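Local coordinates for cytolethal distending toxin protein B (Haemophilus ducreyi, PDB 1SR4) that probably acts as the DNase I-like nuclease subunit of a bacterial genotoxin, damaging the DNA of host cells, at residues B[169-182]-B[213-225]. Sequence-based numbering, arbitrary orientation.
Sequences VYSWMVVGDFNRAP and NILDYAILHDAHL
Tyr217 lies clamped between Phe178 and Pro182 where strand 171-175 has just ended and its antiparallel neighbour 216-221 begins. Its CG sits between the backbone N and the carbonyl carbon (chi1 47°), which swings the ring over the other segment. Phe178 forms an offset stack on one face, planes 16° apart, and Pro182 CG makes a CH-pi contact on the opposite face, 3.8 Å from the ring centroid. The hydroxyl OH then donates to Arg180 O at 2.8 Å, from well above the carbonyl plane. A tyrosine suits this place because its flat ring fills the slot while its hydroxyl ties down the loop before helix 182-189. Gly176 has a backbone shape in which any CB would press on the carbonyl O of Val175, which suits glycine, and it still forms a hydrogen-bonded pair with Tyr217.

Farther along, His221 CB rests over the five-membered ring of Trp172, 3.5 Å from its centroid; Asn159 and Asn198 hold the polar ends of these two side chains. Beta-branched Val174 and Ile219 lie side by side, Val174 CB to Ile219 CG2 3.5 Å. On the other face of the sheet, Asp177 OD2 and Asp216 OD1 approach to 4.1 Å; Asn11 hydrogen-bonds Asp177, and Thr208 and His252 hydrogen-bond Asp216, an arrangement consistent with the active site of DNase I-like enzymes.

Strand 132-138 flanks 171-175 and strand 200-202 flanks 216-221 in one sheet of the DNase I-like fold, and helix 182-189 packs on its face through Phe178, Tyr217 and Ile219.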
ATOM      1  N   VAL B 169     -18.708  -5.657 -27.578  1.00 23.07           N
ATOM      2  CA  VAL B 169     -19.365  -4.882 -26.539  1.00 21.80           C
ATOM      3  C   VAL B 169     -18.511  -4.860 -25.260  1.00 20.72           C
ATOM      4  O   VAL B 169     -18.937  -4.342 -24.233  1.00 18.99           O
ATOM      5  CB  VAL B 169     -20.753  -5.456 -26.196  1.00 22.16           C
ATOM      6  CG1 VAL B 169     -21.661  -5.391 -27.426  1.00 22.01           C
ATOM      7  CG2 VAL B 169     -20.620  -6.886 -25.681  1.00 23.03           C
ATOM      8  N   TYR B 170     -17.305  -5.414 -25.328  1.00 18.97           N
ATOM      9  CA  TYR B 170     -16.446  -5.452 -24.144  1.00 18.74           C
ATOM     10  C   TYR B 170     -15.711  -4.148 -23.877  1.00 18.26           C
ATOM     11  O   TYR B 170     -15.216  -3.496 -24.799  1.00 18.10           O
ATOM     12  CB  TYR B 170     -15.386  -6.548 -24.267  1.00 19.10           C
ATOM     13  CG  TYR B 170     -15.865  -7.981 -24.178  1.00 18.50           C
ATOM     14  CD1 TYR B 170     -17.197  -8.301 -23.904  1.00 20.39           C
ATOM     15  CD2 TYR B 170     -14.967  -9.026 -24.360  1.00 19.47           C
ATOM     16  CE1 TYR B 170     -17.612  -9.638 -23.814  1.00 20.92           C
ATOM     17  CE2 TYR B 170     -15.363 -10.346 -24.277  1.00 19.91           C
ATOM     18  CZ  TYR B 170     -16.677 -10.649 -24.003  1.00 21.40           C
ATOM     19  OH  TYR B 170     -17.030 -11.966 -23.886  1.00 22.40           O
ATOM     20  N   SER B 171     -15.656  -3.767 -22.609  1.00 17.04           N
ATOM     21  CA  SER B 171     -14.895  -2.603 -22.205  1.00 15.67           C
ATOM     22  C   SER B 171     -13.600  -3.230 -21.680  1.00 16.31           C
ATOM     23  O   SER B 171     -13.636  -4.314 -21.100  1.00 15.83           O
ATOM     24  CB  SER B 171     -15.605  -1.855 -21.073  1.00 16.71           C
ATOM     25  OG  SER B 171     -16.677  -1.070 -21.561  1.00 18.84           O
ATOM     26  N   TRP B 172     -12.462  -2.581 -21.900  1.00 15.75           N
ATOM     27  CA  TRP B 172     -11.194  -3.112 -21.409  1.00 15.13           C
ATOM     28  C   TRP B 172     -10.327  -1.997 -20.827  1.00 16.27           C
ATOM     29  O   TRP B 172     -10.410  -0.848 -21.258  1.00 16.14           O
ATOM     30  CB  TRP B 172     -10.421  -3.871 -22.499  1.00 13.31           C
ATOM     31  CG  TRP B 172     -10.255  -3.175 -23.825  1.00 15.16           C
ATOM     32  CD1 TRP B 172     -11.063  -3.296 -24.918  1.00 15.77           C
ATOM     33  CD2 TRP B 172      -9.177  -2.315 -24.219  1.00 15.26           C
ATOM     34  NE1 TRP B 172     -10.550  -2.576 -25.970  1.00 17.42           N
ATOM     35  CE2 TRP B 172      -9.393  -1.965 -25.568  1.00 14.76           C
ATOM     36  CE3 TRP B 172      -8.047  -1.806 -23.561  1.00 16.38           C
ATOM     37  CZ2 TRP B 172      -8.523  -1.134 -26.279  1.00 16.44           C
ATOM     38  CZ3 TRP B 172      -7.176  -0.973 -24.271  1.00 16.15           C
ATOM     39  CH2 TRP B 172      -7.424  -0.649 -25.616  1.00 18.28           C
ATOM     40  N   MET B 173      -9.507  -2.365 -19.846  1.00 14.66           N
ATOM     41  CA  MET B 173      -8.634  -1.445 -19.125  1.00 15.52           C
ATOM     42  C   MET B 173      -7.243  -2.082 -18.987  1.00 15.10           C
ATOM     43  O   MET B 173      -7.120  -3.189 -18.477  1.00 15.31           O
ATOM     44  CB  MET B 173      -9.231  -1.240 -17.740  1.00 17.01           C
ATOM     45  CG  MET B 173      -8.990   0.079 -17.116  1.00 22.96           C
ATOM     46  SD  MET B 173      -9.818   0.118 -15.512  1.00 23.91           S
ATOM     47  CE  MET B 173      -8.873   1.339 -14.760  1.00 20.03           C
ATOM     48  N   VAL B 174      -6.209  -1.373 -19.427  1.00 14.43           N
ATOM     49  CA  VAL B 174      -4.833  -1.858 -19.365  1.00 13.45           C
ATOM     50  C   VAL B 174      -4.156  -1.032 -18.268  1.00 13.74           C
ATOM     51  O   VAL B 174      -4.002   0.176 -18.405  1.00 13.32           O
ATOM     52  CB  VAL B 174      -4.135  -1.644 -20.724  1.00 12.71           C
ATOM     53  CG1 VAL B 174      -2.709  -2.157 -20.667  1.00 13.78           C
ATOM     54  CG2 VAL B 174      -4.927  -2.361 -21.810  1.00 12.85           C
ATOM     55  N   VAL B 175      -3.763  -1.697 -17.184  1.00 14.93           N
ATOM     56  CA  VAL B 175      -3.186  -1.026 -16.015  1.00 13.68           C
ATOM     57  C   VAL B 175      -1.823  -1.561 -15.595  1.00 12.40           C
ATOM     58  O   VAL B 175      -1.632  -2.765 -15.469  1.00 11.24           O
ATOM     59  CB  VAL B 175      -4.127  -1.188 -14.806  1.00 15.30           C
ATOM     60  CG1 VAL B 175      -3.656  -0.325 -13.642  1.00 14.15           C
ATOM     61  CG2 VAL B 175      -5.561  -0.844 -15.227  1.00 15.03           C
ATOM     62  N   GLY B 176      -0.882  -0.666 -15.333  1.00 12.18           N
ATOM     63  CA  GLY B 176       0.411  -1.149 -14.912  1.00 11.62           C
ATOM     64  C   GLY B 176       1.532  -0.149 -15.022  1.00 11.08           C
ATOM     65  O   GLY B 176       1.312   1.057 -15.027  1.00 11.06           O
ATOM     66  N   ASP B 177       2.741  -0.682 -15.111  1.00 11.02           N
ATOM     67  CA  ASP B 177       3.961   0.110 -15.197  1.00 10.11           C
ATOM     68  C   ASP B 177       4.308   0.281 -16.673  1.00 11.48           C
ATOM     69  O   ASP B 177       4.864  -0.642 -17.301  1.00 10.68           O
ATOM     70  CB  ASP B 177       5.059  -0.643 -14.450  1.00  9.72           C
ATOM     71  CG  ASP B 177       6.380   0.108 -14.391  1.00 13.27           C
ATOM     72  OD1 ASP B 177       6.584   1.090 -15.149  1.00 12.94           O
ATOM     73  OD2 ASP B 177       7.224  -0.318 -13.567  1.00 12.64           O
ATOM     74  N   PHE B 178       3.967   1.450 -17.222  1.00 10.40           N
ATOM     75  CA  PHE B 178       4.230   1.756 -18.625  1.00 11.19           C
ATOM     76  C   PHE B 178       5.644   2.243 -18.878  1.00 12.10           C
ATOM     77  O   PHE B 178       6.095   2.296 -20.020  1.00 11.87           O
ATOM     78  CB  PHE B 178       3.220   2.788 -19.137  1.00 11.03           C
ATOM     79  CG  PHE B 178       1.861   2.208 -19.395  1.00 13.29           C
ATOM     80  CD1 PHE B 178       1.551   1.669 -20.636  1.00 13.01           C
ATOM     81  CD2 PHE B 178       0.898   2.175 -18.388  1.00 12.22           C
ATOM     82  CE1 PHE B 178       0.301   1.106 -20.885  1.00 13.36           C
ATOM     83  CE2 PHE B 178      -0.355   1.612 -18.626  1.00 13.40           C
ATOM     84  CZ  PHE B 178      -0.652   1.077 -19.883  1.00 11.84           C
ATOM     85  N   ASN B 179       6.341   2.608 -17.812  1.00 10.68           N
ATOM     86  CA  ASN B 179       7.713   3.056 -17.933  1.00 10.30           C
ATOM     87  C   ASN B 179       7.938   4.235 -18.874  1.00 10.85           C
ATOM     88  O   ASN B 179       8.978   4.325 -19.510  1.00 10.80           O
ATOM     89  CB  ASN B 179       8.622   1.878 -18.335  1.00 11.38           C
ATOM     90  CG  ASN B 179       9.262   1.208 -17.126  1.00 10.79           C
ATOM     91  OD1 ASN B 179       9.738   1.895 -16.232  1.00 12.19           O
ATOM     92  ND2 ASN B 179       9.285  -0.128 -17.096  1.00 10.31           N
ATOM     93  N   ARG B 180       6.966   5.135 -18.954  1.00  9.60           N
ATOM     94  CA  ARG B 180       7.086   6.342 -19.782  1.00 11.03           C
ATOM     95  C   ARG B 180       5.980   7.274 -19.324  1.00 11.08           C
ATOM     96  O   ARG B 180       4.977   6.823 -18.774  1.00 11.61           O
ATOM     97  CB  ARG B 180       6.931   6.018 -21.276  1.00 10.82           C
ATOM     98  CG  ARG B 180       5.584   5.390 -21.640  1.00 14.37           C
ATOM     99  CD  ARG B 180       5.657   4.652 -22.967  1.00 12.84           C
ATOM    100  NE  ARG B 180       5.813   5.560 -24.099  1.00 14.39           N
ATOM    101  CZ  ARG B 180       5.834   5.151 -25.365  1.00 15.97           C
ATOM    102  NH1 ARG B 180       5.714   3.858 -25.647  1.00 15.40           N
ATOM    103  NH2 ARG B 180       5.958   6.027 -26.348  1.00 16.16           N
ATOM    104  N   ALA B 181       6.161   8.571 -19.532  1.00 11.99           N
ATOM    105  CA  ALA B 181       5.171   9.544 -19.111  1.00 11.82           C
ATOM    106  C   ALA B 181       3.857   9.370 -19.860  1.00 12.12           C
ATOM    107  O   ALA B 181       3.830   8.937 -21.011  1.00 12.44           O
ATOM    108  CB  ALA B 181       5.716  10.951 -19.325  1.00 14.18           C
ATOM    109  N   PRO B 182       2.740   9.693 -19.208  1.00 13.19           N
ATOM    110  CA  PRO B 182       1.441   9.550 -19.877  1.00 14.71           C
ATOM    111  C   PRO B 182       1.373  10.344 -21.195  1.00 15.28           C
ATOM    112  O   PRO B 182       0.840   9.859 -22.194  1.00 14.22           O
ATOM    113  CB  PRO B 182       0.458  10.076 -18.835  1.00 14.58           C
ATOM    114  CG  PRO B 182       1.119   9.723 -17.537  1.00 14.18           C
ATOM    115  CD  PRO B 182       2.581  10.020 -17.781  1.00 13.22           C
ATOM    116  N   ASN B 213       9.128  10.422 -11.376  1.00 11.99           N
ATOM    117  CA  ASN B 213       8.369  10.154 -12.609  1.00 12.72           C
ATOM    118  C   ASN B 213       6.975   9.549 -12.430  1.00 11.71           C
ATOM    119  O   ASN B 213       6.678   8.918 -11.415  1.00 10.91           O
ATOM    120  CB  ASN B 213       9.174   9.231 -13.532  1.00 13.09           C
ATOM    121  CG  ASN B 213      10.413   9.911 -14.104  1.00 16.66           C
ATOM    122  OD1 ASN B 213      10.324  11.007 -14.642  1.00 18.82           O
ATOM    123  ND2 ASN B 213      11.561   9.254 -14.003  1.00 16.38           N
ATOM    124  N   ILE B 214       6.120   9.756 -13.430  1.00 11.90           N
ATOM    125  CA  ILE B 214       4.774   9.189 -13.432  1.00 11.57           C
ATOM    126  C   ILE B 214       4.887   8.008 -14.416  1.00 12.42           C
ATOM    127  O   ILE B 214       4.900   8.198 -15.639  1.00 11.76           O
ATOM    128  CB  ILE B 214       3.718  10.220 -13.923  1.00 11.73           C
ATOM    129  CG1 ILE B 214       3.705  11.441 -12.989  1.00 12.76           C
ATOM    130  CG2 ILE B 214       2.326   9.581 -13.916  1.00 12.41           C
ATOM    131  CD1 ILE B 214       2.986  12.657 -13.551  1.00 13.86           C
ATOM    132  N   LEU B 215       4.972   6.793 -13.870  1.00 12.03           N
ATOM    133  CA  LEU B 215       5.156   5.583 -14.678  1.00 10.55           C
ATOM    134  C   LEU B 215       4.013   4.566 -14.605  1.00 10.50           C
ATOM    135  O   LEU B 215       3.905   3.688 -15.462  1.00 11.20           O
ATOM    136  CB  LEU B 215       6.440   4.881 -14.227  1.00 11.13           C
ATOM    137  CG  LEU B 215       7.729   5.718 -14.134  1.00 12.94           C
ATOM    138  CD1 LEU B 215       8.816   4.905 -13.422  1.00 10.22           C
ATOM    139  CD2 LEU B 215       8.188   6.151 -15.548  1.00 12.45           C
ATOM    140  N   ASP B 216       3.168   4.696 -13.587  1.00  9.12           N
ATOM    141  CA  ASP B 216       2.081   3.757 -13.345  1.00  9.21           C
ATOM    142  C   ASP B 216       0.719   4.393 -13.531  1.00 10.48           C
ATOM    143  O   ASP B 216       0.349   5.325 -12.814  1.00  8.25           O
ATOM    144  CB  ASP B 216       2.216   3.226 -11.923  1.00 10.22           C
ATOM    145  CG  ASP B 216       3.594   2.637 -11.660  1.00 12.27           C
ATOM    146  OD1 ASP B 216       3.839   1.488 -12.106  1.00 11.26           O
ATOM    147  OD2 ASP B 216       4.432   3.331 -11.026  1.00 10.98           O
ATOM    148  N   TYR B 217      -0.033   3.881 -14.499  1.00 10.46           N
ATOM    149  CA  TYR B 217      -1.347   4.426 -14.763  1.00 10.56           C
ATOM    150  C   TYR B 217      -2.148   3.457 -15.614  1.00 10.50           C
ATOM    151  O   TYR B 217      -1.847   2.262 -15.661  1.00 10.46           O
ATOM    152  CB  TYR B 217      -1.234   5.811 -15.433  1.00  7.33           C
ATOM    153  CG  TYR B 217      -0.247   5.888 -16.584  1.00  7.99           C
ATOM    154  CD1 TYR B 217      -0.658   5.689 -17.903  1.00  8.29           C
ATOM    155  CD2 TYR B 217       1.103   6.180 -16.354  1.00  9.01           C
ATOM    156  CE1 TYR B 217       0.255   5.781 -18.975  1.00  9.43           C
ATOM    157  CE2 TYR B 217       2.022   6.272 -17.409  1.00  7.00           C
ATOM    158  CZ  TYR B 217       1.592   6.068 -18.713  1.00  9.56           C
ATOM    159  OH  TYR B 217       2.501   6.120 -19.748  1.00 10.17           O
ATOM    160  N   ALA B 218      -3.181   3.960 -16.267  1.00 10.00           N
ATOM    161  CA  ALA B 218      -4.014   3.092 -17.080  1.00 11.32           C
ATOM    162  C   ALA B 218      -4.427   3.698 -18.414  1.00 11.47           C
ATOM    163  O   ALA B 218      -4.331   4.910 -18.627  1.00 12.84           O
ATOM    164  CB  ALA B 218      -5.270   2.708 -16.283  1.00 10.58           C
ATOM    165  N   ILE B 219      -4.861   2.832 -19.321  1.00 12.78           N
ATOM    166  CA  ILE B 219      -5.397   3.262 -20.596  1.00 13.28           C
ATOM    167  C   ILE B 219      -6.633   2.386 -20.776  1.00 14.16           C
ATOM    168  O   ILE B 219      -6.590   1.167 -20.542  1.00 12.89           O
ATOM    169  CB  ILE B 219      -4.412   3.090 -21.783  1.00 15.00           C
ATOM    170  CG1 ILE B 219      -5.093   3.606 -23.058  1.00 15.81           C
ATOM    171  CG2 ILE B 219      -3.995   1.636 -21.944  1.00 16.28           C
ATOM    172  CD1 ILE B 219      -4.129   3.940 -24.198  1.00 15.78           C
ATOM    173  N   LEU B 220      -7.749   2.984 -21.161  1.00 12.59           N
ATOM    174  CA  LEU B 220      -8.947   2.164 -21.296  1.00 15.05           C
ATOM    175  C   LEU B 220      -9.821   2.448 -22.496  1.00 14.16           C
ATOM    176  O   LEU B 220      -9.694   3.479 -23.142  1.00 14.13           O
ATOM    177  CB  LEU B 220      -9.794   2.290 -20.033  1.00 15.08           C
ATOM    178  CG  LEU B 220     -10.356   3.661 -19.670  1.00 16.92           C
ATOM    179  CD1 LEU B 220     -11.657   3.916 -20.430  1.00 17.87           C
ATOM    180  CD2 LEU B 220     -10.640   3.693 -18.168  1.00 19.97           C
ATOM    181  N   HIS B 221     -10.690   1.494 -22.796  1.00 14.95           N
ATOM    182  CA  HIS B 221     -11.646   1.641 -23.879  1.00 16.84           C
ATOM    183  C   HIS B 221     -13.000   1.367 -23.235  1.00 17.20           C
ATOM    184  O   HIS B 221     -13.239   0.272 -22.720  1.00 16.57           O
ATOM    185  CB  HIS B 221     -11.408   0.625 -25.002  1.00 17.80           C
ATOM    186  CG  HIS B 221     -12.556   0.536 -25.964  1.00 20.13           C
ATOM    187  ND1 HIS B 221     -12.952   1.601 -26.746  1.00 19.95           N
ATOM    188  CD2 HIS B 221     -13.449  -0.454 -26.201  1.00 19.65           C
ATOM    189  CE1 HIS B 221     -14.041   1.273 -27.418  1.00 19.53           C
ATOM    190  NE2 HIS B 221     -14.364   0.032 -27.105  1.00 19.85           N
ATOM    191  N   ASP B 222     -13.872   2.370 -23.220  1.00 17.32           N
ATOM    192  CA  ASP B 222     -15.201   2.186 -22.651  1.00 18.83           C
ATOM    193  C   ASP B 222     -16.167   1.961 -23.807  1.00 19.03           C
ATOM    194  O   ASP B 222     -16.457   2.887 -24.557  1.00 20.30           O
ATOM    195  CB  ASP B 222     -15.639   3.420 -21.871  1.00 18.80           C
ATOM    196  CG  ASP B 222     -17.009   3.247 -21.238  1.00 20.05           C
ATOM    197  OD1 ASP B 222     -17.787   2.381 -21.693  1.00 20.23           O
ATOM    198  OD2 ASP B 222     -17.316   3.985 -20.288  1.00 22.58           O
ATOM    199  N   ALA B 223     -16.657   0.738 -23.948  1.00 19.40           N
ATOM    200  CA  ALA B 223     -17.576   0.407 -25.034  1.00 20.74           C
ATOM    201  C   ALA B 223     -18.836   1.276 -25.058  1.00 22.02           C
ATOM    202  O   ALA B 223     -19.517   1.344 -26.082  1.00 21.68           O
ATOM    203  CB  ALA B 223     -17.969  -1.063 -24.951  1.00 19.08           C
ATOM    204  N   HIS B 224     -19.153   1.920 -23.933  1.00 22.80           N
ATOM    205  CA  HIS B 224     -20.336   2.778 -23.846  1.00 24.01           C
ATOM    206  C   HIS B 224     -20.104   4.132 -24.481  1.00 23.91           C
ATOM    207  O   HIS B 224     -21.036   4.908 -24.646  1.00 24.86           O
ATOM    208  CB  HIS B 224     -20.743   3.038 -22.392  1.00 24.44           C
ATOM    209  CG  HIS B 224     -21.176   1.819 -21.651  1.00 24.55           C
ATOM    210  ND1 HIS B 224     -20.284   0.955 -21.053  1.00 25.65           N
ATOM    211  CD2 HIS B 224     -22.407   1.327 -21.393  1.00 24.92           C
ATOM    212  CE1 HIS B 224     -20.951  -0.014 -20.455  1.00 24.66           C
ATOM    213  NE2 HIS B 224     -22.240   0.188 -20.647  1.00 25.69           N
ATOM    214  N   LEU B 225     -18.862   4.437 -24.819  1.00 24.51           N
ATOM    215  CA  LEU B 225     -18.579   5.737 -25.398  1.00 25.78           C
ATOM    216  C   LEU B 225     -18.122   5.625 -26.846  1.00 27.59           C
ATOM    217  O   LEU B 225     -17.411   4.695 -27.216  1.00 27.74           O
ATOM    218  CB  LEU B 225     -17.537   6.469 -24.543  1.00 24.47           C
ATOM    219  CG  LEU B 225     -17.902   6.738 -23.066  1.00 24.45           C
ATOM    220  CD1 LEU B 225     -16.726   7.420 -22.363  1.00 23.71           C
ATOM    221  CD2 LEU B 225     -19.150   7.624 -22.975  1.00 24.58           C
TER
HETATM  222  O   HOH W   1     -17.488   0.379 -19.245  1.00 15.81           O